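Local coordinates for protein Ser-thr phosphatase MSPP (Mycobacterium smegmatis, PDB 2JFR) that probably removes phosphate from serine and threonine residues of proteins, as a metal-dependent phosphatase of the PPM (PP2C) family, at residues 9-14 against 212-217; 190-195 against 218-223; 55-60 against 94-99. All coordinates share one frame; numbering follows the deposited sequence. Where two conformers were deposited one is given.

In the fold
The PPM fold stacks two antiparallel sheets face to face between layers of helices, and the three contacts sample both halves. Interactions 1 and 2 share helix 206-219, which connects edge strand 5-13 with the loop leading to metal ligand Asp-224; their segments alternate along the chain. Their centres are about 11 Å apart, and they touch through Val-216 packed on Ala-192 and probable hydrogen bonds of Asp-13 with Asn-218 and Gly-222 with Ala-217. Interaction 3 joins helix 42-59 to strand 89-96 of the other sheet, nested in the loop closed by interaction 1 and complete before interaction 2 opens. The centres of interactions 1 and 3 are about 24 Å apart, those of interactions 2 and 3 about 32 Å.

Interaction 1. Residues 9-14 against 212-217; sequences ATATDQ and RLVEVA
On the helix-covered face of one sheet of the PPM beta-sandwich, at its edge strand, strand 9-13 and helix 212-217 run nearly parallel, their axes 22° apart and 8.2 Å at closest approach, and Val-214 fills the gap between them by packing on Ala-11 and Asp-13. The branch that reaches furthest across is Val-214 CG1, placed anti to its own carbonyl carbon (chi1 -61°); it meets Ala-11 CB at 4.0 Å. One step back in the same side chain, Val-214 CB lies alongside Asp-13 CB at 3.8 Å, so the aspartate contributes its methylene to the apolar patch, while its carboxylate reaches on to the next helical turn. Val-210, a turn earlier on the helix, extends that patch over Ala-11, while Thr-226 of the neighbouring strand lies against Val-214. Backbone hydrogen bonds to strand 226-233 hold Ala-9, Ala-11 and Asp-13 in the sheet. No direct hydrogen bond crosses between strand and helix. In the conformers described here, Asp-13 OD2 instead accepts from Asn-218 ND2 and, more tentatively, accepts a hydrogen bond from a water. That same water donates to the backbone Val-214 O at 2.9 Å.

Interaction 2. Residues 190-195 against 218-223; sequences AAADEA and NDAGGS
Ala-220, following helix 206-219, presses its methyl into the loop formed by Ala-191 and Ala-192, and its meeting with buried Ala-192 is the close-packed part of the contact. Ala-220 CB lies 3.7 Å from Ala-192 CB and equally close to the Ala-192 backbone, so one methyl covers both the side chain and the main chain of that residue. Ala-191 belongs to the solvent side: the distance from Ala-191 CB to Ala-220 CB lengthens to 4.0 Å, while Ala-191 CB keeps a 3.7 Å touch on Ala-220 O. At the far end, the exposed Ser-223 makes a van der Waals touch, Ser-223 OG to Ala-190 CB at 3.7 Å, its chi1 of 61° turning OG toward Ala-190. No hydrogen bond links the two segments. Arg-148 NH2 donates to Ala-192 O, and the loop then enters helix 194-201 at Asp-193, its N-cap. In the other segment, the chain leaves its helix through Gly-221, whose phi of 134° accompanies bonds from Gly-221 N to Asn-218 O and from Gly-222 N to Ala-217 O. That reversal is a Schellman motif, and two residues, Gly-222 and Ser-223, separate it from Asp-224, a manganese ligand of the PPM active site.

Interaction 3. Residues 55-60 against 94-99; sequences AGFAAA and AVAVFE
Two phenylalanine rings coming from opposite directions meet here without forming either a parallel or a T-shaped stack: the planes of Phe-57 and Phe-98 are inclined at about 45°. Phe-98 CE1 sits at the edge of the Phe-57 ring, near its plane, 3.8 Å from Phe-57 CZ. The neighbouring pair, Phe-57 CE1 and Phe-98 CZ, is just as close at 3.8 Å, so the contact runs along the CE1-CZ bond of each ring. Ala-96 supplies the third member of the cluster. Its CB lies 4.2 Å from Phe-57 CZ and 3.5 Å above the plane of the Phe-98 ring, displaced toward the rim, and so fills the angle between the two aromatics.

The helix and strand backbones stay well apart, with the nearest CA atoms, those of Phe-57 and Ala-96, separated by 9.5 Å, and Phe-57 spans this distance alone for its segment. Its CG is anti to the backbone N (chi1 -174°), which sends the ring outward from the helix toward the sheet. On the other side, Val-97 is the centre of an inverse gamma turn, closed by a weak bond from Phe-98 N to Ala-96 O, and beyond this kink the Phe-98 ring lies back over Ala-96.

Ile-30 touches both rings, and Leu-66 of helix 63-81 packs on Phe-57 and Ala-96, so the cluster is buried and wholly apolar. It joins the last turn of helix 42-59 to the end of strand 89-96, far from the metals: a piece of the hydrophobic layer between helices and sheet in the alpha-beta-beta-alpha sandwich of PPM phosphatases.

Interaction 1. Residues 9-14 against 212-217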
# COMPACT_ATOMS: atom_id res chain seq x y z
N ALA A 9 -8.94 1.69 -10.03
CA ALA A 9 -7.90 1.88 -11.02
C ALA A 9 -6.54 1.71 -10.36
O ALA A 9 -6.41 1.94 -9.17
CB ALA A 9 -7.98 3.26 -11.68
N THR A 10 -5.55 1.38 -11.18
CA THR A 10 -4.19 1.26 -10.67
C THR A 10 -3.22 1.92 -11.65
O THR A 10 -3.48 1.98 -12.86
CB THR A 10 -3.75 -0.17 -10.47
OG1 THR A 10 -3.49 -0.85 -11.69
CG2 THR A 10 -4.80 -1.00 -9.71
N ALA A 11 -2.08 2.33 -11.12
CA ALA A 11 -0.98 2.78 -11.98
C ALA A 11 0.32 2.51 -11.23
O ALA A 11 0.38 2.57 -10.00
CB ALA A 11 -1.05 4.25 -12.34
N THR A 12 1.36 2.27 -12.00
CA THR A 12 2.67 2.12 -11.42
C THR A 12 3.65 2.77 -12.34
O THR A 12 3.55 2.74 -13.56
CB THR A 12 2.95 0.60 -11.19
OG1 THR A 12 4.20 0.40 -10.45
CG2 THR A 12 3.11 -0.21 -12.49
N ASP A 13 4.69 3.34 -11.76
CA ASP A 13 5.69 4.16 -12.45
C ASP A 13 7.07 3.80 -11.88
O ASP A 13 7.29 3.97 -10.68
CB ASP A 13 5.46 5.65 -12.30
CG ASP A 13 6.51 6.39 -13.07
OD1 ASP A 13 7.03 5.79 -14.06
OD2 ASP A 13 6.92 7.49 -12.64
N GLN A 14 7.98 3.32 -12.71
CA GLN A 14 9.32 3.05 -12.24
C GLN A 14 10.03 4.32 -11.80
O GLN A 14 10.80 4.31 -10.83
CB GLN A 14 10.11 2.36 -13.34
CG GLN A 14 11.51 1.98 -12.95
CD GLN A 14 12.19 1.16 -14.01
OE1 GLN A 14 11.59 0.56 -14.88
NE2 GLN A 14 13.50 1.14 -13.95
N ARG A 212 -2.52 10.81 -12.99
CA ARG A 212 -2.04 12.08 -12.48
C ARG A 212 -1.18 11.89 -11.24
O ARG A 212 -0.20 12.64 -11.07
CB ARG A 212 -3.19 13.02 -12.22
CG ARG A 212 -3.93 13.40 -13.52
CD ARG A 212 -4.90 14.50 -13.29
NE ARG A 212 -4.32 15.74 -12.80
CZ ARG A 212 -4.99 16.52 -11.92
NH1 ARG A 212 -6.19 16.32 -11.37
NH2 ARG A 212 -4.33 17.56 -11.61
N LEU A 213 -1.50 10.94 -10.39
CA LEU A 213 -0.70 10.70 -9.21
C LEU A 213 0.72 10.31 -9.54
O LEU A 213 1.68 10.83 -9.02
CB LEU A 213 -1.33 9.67 -8.30
CG LEU A 213 -2.56 10.15 -7.52
CD1 LEU A 213 -3.40 9.00 -7.05
CD2 LEU A 213 -2.11 11.05 -6.36
N VAL A 214 0.87 9.36 -10.48
CA VAL A 214 2.24 8.97 -10.78
C VAL A 214 2.91 10.09 -11.58
O VAL A 214 4.13 10.28 -11.40
CB VAL A 214 2.32 7.60 -11.48
CG1 VAL A 214 1.75 6.51 -10.59
CG2 VAL A 214 1.63 7.62 -12.82
N GLU A 215 2.22 10.87 -12.37
CA GLU A 215 2.84 12.03 -13.02
C GLU A 215 3.32 13.05 -12.01
O GLU A 215 4.41 13.59 -12.18
CB GLU A 215 1.86 12.65 -14.00
CG GLU A 215 1.53 11.75 -15.20
CD GLU A 215 0.45 12.29 -16.14
OE1 GLU A 215 -0.10 13.40 -15.82
OE2 GLU A 215 0.10 11.71 -17.22
N VAL A 216 2.53 13.33 -10.98
CA VAL A 216 2.95 14.27 -9.96
C VAL A 216 4.27 13.78 -9.33
O VAL A 216 5.21 14.56 -9.13
CB VAL A 216 1.85 14.46 -8.93
CG1 VAL A 216 2.38 15.15 -7.69
CG2 VAL A 216 0.71 15.25 -9.57
N ALA A 217 4.33 12.53 -8.98
CA ALA A 217 5.51 12.00 -8.34
C ALA A 217 6.71 12.03 -9.29
O ALA A 217 7.84 12.34 -8.90
CB ALA A 217 5.25 10.58 -7.85
O HOH W 1 6.03 8.34 -10.46

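Interaction 2. Residues 190-195 against 218-223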
# COMPACT_ATOMS: atom_id res chain seq x y z
N ALA A 190 7.39 11.09 -1.79
CA ALA A 190 8.84 11.32 -1.68
C ALA A 190 9.21 12.77 -1.76
O ALA A 190 10.23 13.16 -1.18
CB ALA A 190 9.56 10.56 -2.78
N ALA A 191 8.49 13.57 -2.58
CA ALA A 191 8.95 14.90 -2.92
C ALA A 191 7.88 15.92 -3.26
O ALA A 191 8.09 17.09 -3.03
CB ALA A 191 9.93 14.83 -4.13
N ALA A 192 6.79 15.50 -3.90
CA ALA A 192 5.89 16.45 -4.48
C ALA A 192 5.14 17.24 -3.47
O ALA A 192 4.96 16.89 -2.32
CB ALA A 192 4.88 15.67 -5.32
N ASP A 193 4.65 18.40 -3.92
CA ASP A 193 3.79 19.23 -3.12
C ASP A 193 2.53 18.48 -2.73
O ASP A 193 1.82 17.96 -3.58
CB ASP A 193 3.42 20.49 -3.96
CG ASP A 193 2.60 21.49 -3.16
OD1 ASP A 193 3.30 22.39 -2.71
OD2 ASP A 193 1.39 21.42 -3.09
N GLU A 194 2.20 18.52 -1.45
CA GLU A 194 1.02 17.82 -0.97
C GLU A 194 -0.27 18.31 -1.66
O GLU A 194 -1.10 17.49 -1.97
CB GLU A 194 0.87 18.01 0.52
CG GLU A 194 -0.36 17.33 1.16
CD GLU A 194 -0.50 17.61 2.62
OE1 GLU A 194 0.51 17.94 3.26
OE2 GLU A 194 -1.62 17.47 3.19
N ALA A 195 -0.41 19.59 -1.90
CA ALA A 195 -1.59 20.07 -2.53
C ALA A 195 -1.75 19.49 -3.92
O ALA A 195 -2.85 19.16 -4.35
CB ALA A 195 -1.56 21.62 -2.63
N ASN A 218 6.49 11.72 -10.57
CA ASN A 218 7.56 11.73 -11.56
C ASN A 218 8.06 13.13 -11.79
O ASN A 218 9.29 13.37 -11.82
CB ASN A 218 6.97 11.10 -12.82
CG ASN A 218 8.09 10.76 -13.77
OD1 ASN A 218 8.67 11.67 -14.36
ND2 ASN A 218 8.41 9.51 -13.94
N ASP A 219 7.17 14.08 -11.98
CA ASP A 219 7.53 15.44 -12.22
C ASP A 219 8.34 16.04 -11.08
O ASP A 219 9.18 16.89 -11.30
CB ASP A 219 6.31 16.30 -12.41
CG ASP A 219 5.53 16.18 -13.66
OD1 ASP A 219 5.90 15.36 -14.53
OD2 ASP A 219 4.53 16.89 -13.80
N ALA A 220 8.10 15.58 -9.87
CA ALA A 220 8.81 16.02 -8.67
C ALA A 220 10.17 15.40 -8.54
O ALA A 220 10.89 15.77 -7.58
CB ALA A 220 7.97 15.76 -7.44
N GLY A 221 10.54 14.50 -9.43
CA GLY A 221 11.86 13.92 -9.44
C GLY A 221 11.85 12.42 -9.60
O GLY A 221 12.83 11.82 -10.04
N GLY A 222 10.75 11.77 -9.24
CA GLY A 222 10.64 10.34 -9.48
C GLY A 222 11.76 9.57 -8.81
O GLY A 222 12.22 8.55 -9.35
N SER A 223 12.16 9.95 -7.59
CA SER A 223 13.28 9.30 -6.93
C SER A 223 13.01 7.84 -6.60
O SER A 223 13.96 7.09 -6.43
CB SER A 223 13.68 10.04 -5.66
OG SER A 223 12.64 10.09 -4.72

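Interaction 3. Residues 55-60 against 94-99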
# COMPACT_ATOMS: atom_id res chain seq x y z
N ALA A 55 -4.06 -15.78 -4.26
CA ALA A 55 -4.53 -17.17 -4.20
C ALA A 55 -5.10 -17.50 -2.87
O ALA A 55 -6.12 -18.20 -2.80
CB ALA A 55 -3.32 -18.03 -4.53
N GLY A 56 -4.50 -17.04 -1.79
CA GLY A 56 -4.98 -17.37 -0.48
C GLY A 56 -6.33 -16.72 -0.21
O GLY A 56 -7.21 -17.35 0.41
N PHE A 57 -6.50 -15.49 -0.63
CA PHE A 57 -7.79 -14.82 -0.40
C PHE A 57 -8.89 -15.49 -1.22
O PHE A 57 -9.98 -15.68 -0.73
CB PHE A 57 -7.66 -13.34 -0.74
CG PHE A 57 -8.91 -12.57 -0.38
CD1 PHE A 57 -9.18 -12.32 0.96
CD2 PHE A 57 -9.78 -12.12 -1.35
CE1 PHE A 57 -10.34 -11.58 1.29
CE2 PHE A 57 -10.93 -11.38 -1.03
CZ PHE A 57 -11.19 -11.12 0.31
N ALA A 58 -8.56 -15.89 -2.45
CA ALA A 58 -9.56 -16.57 -3.26
C ALA A 58 -10.01 -17.86 -2.63
O ALA A 58 -11.17 -18.27 -2.76
CB ALA A 58 -8.96 -16.88 -4.63
N ALA A 59 -9.11 -18.56 -1.94
CA ALA A 59 -9.44 -19.79 -1.28
C ALA A 59 -10.26 -19.57 -0.02
O ALA A 59 -10.93 -20.49 0.44
CB ALA A 59 -8.18 -20.54 -0.93
N ALA A 60 -10.23 -18.40 0.57
CA ALA A 60 -10.90 -18.12 1.82
C ALA A 60 -11.18 -16.64 1.95
O ALA A 60 -10.47 -15.92 2.68
CB ALA A 60 -10.11 -18.66 2.99
N ALA A 94 -2.99 -4.33 2.14
CA ALA A 94 -4.12 -4.97 1.47
C ALA A 94 -5.41 -4.43 2.06
O ALA A 94 -5.55 -4.30 3.29
CB ALA A 94 -4.04 -6.48 1.64
N VAL A 95 -6.35 -4.16 1.19
CA VAL A 95 -7.70 -3.75 1.55
C VAL A 95 -8.67 -4.75 0.99
O VAL A 95 -8.61 -5.09 -0.18
CB VAL A 95 -8.00 -2.35 0.97
CG1 VAL A 95 -9.47 -2.02 1.09
CG2 VAL A 95 -7.14 -1.29 1.64
N ALA A 96 -9.58 -5.22 1.84
CA ALA A 96 -10.70 -6.01 1.40
C ALA A 96 -11.97 -5.22 1.69
O ALA A 96 -12.25 -4.91 2.85
CB ALA A 96 -10.76 -7.37 2.07
N VAL A 97 -12.72 -4.91 0.63
CA VAL A 97 -13.93 -4.10 0.79
C VAL A 97 -15.10 -5.05 1.10
O VAL A 97 -16.01 -5.26 0.29
CB VAL A 97 -14.20 -3.19 -0.40
CG1 VAL A 97 -15.33 -2.25 -0.08
CG2 VAL A 97 -12.94 -2.42 -0.80
N PHE A 98 -15.04 -5.65 2.28
CA PHE A 98 -16.09 -6.54 2.74
C PHE A 98 -17.39 -5.78 3.00
O PHE A 98 -17.37 -4.62 3.42
CB PHE A 98 -15.69 -7.20 4.05
CG PHE A 98 -14.52 -8.12 4.02
CD1 PHE A 98 -14.54 -9.25 3.21
CD2 PHE A 98 -13.41 -7.90 4.81
CE1 PHE A 98 -13.47 -10.12 3.23
CE2 PHE A 98 -12.34 -8.79 4.87
CZ PHE A 98 -12.40 -9.90 4.07
N GLU A 99 -18.48 -6.49 2.77
CA GLU A 99 -19.79 -6.03 3.22
C GLU A 99 -19.86 -6.05 4.74
O GLU A 99 -19.09 -6.73 5.42
CB GLU A 99 -20.89 -6.93 2.64
CG GLU A 99 -20.97 -6.82 1.14
CD GLU A 99 -21.33 -5.43 0.69
OE1 GLU A 99 -22.40 -4.91 1.07
OE2 GLU A 99 -20.52 -4.79 -0.01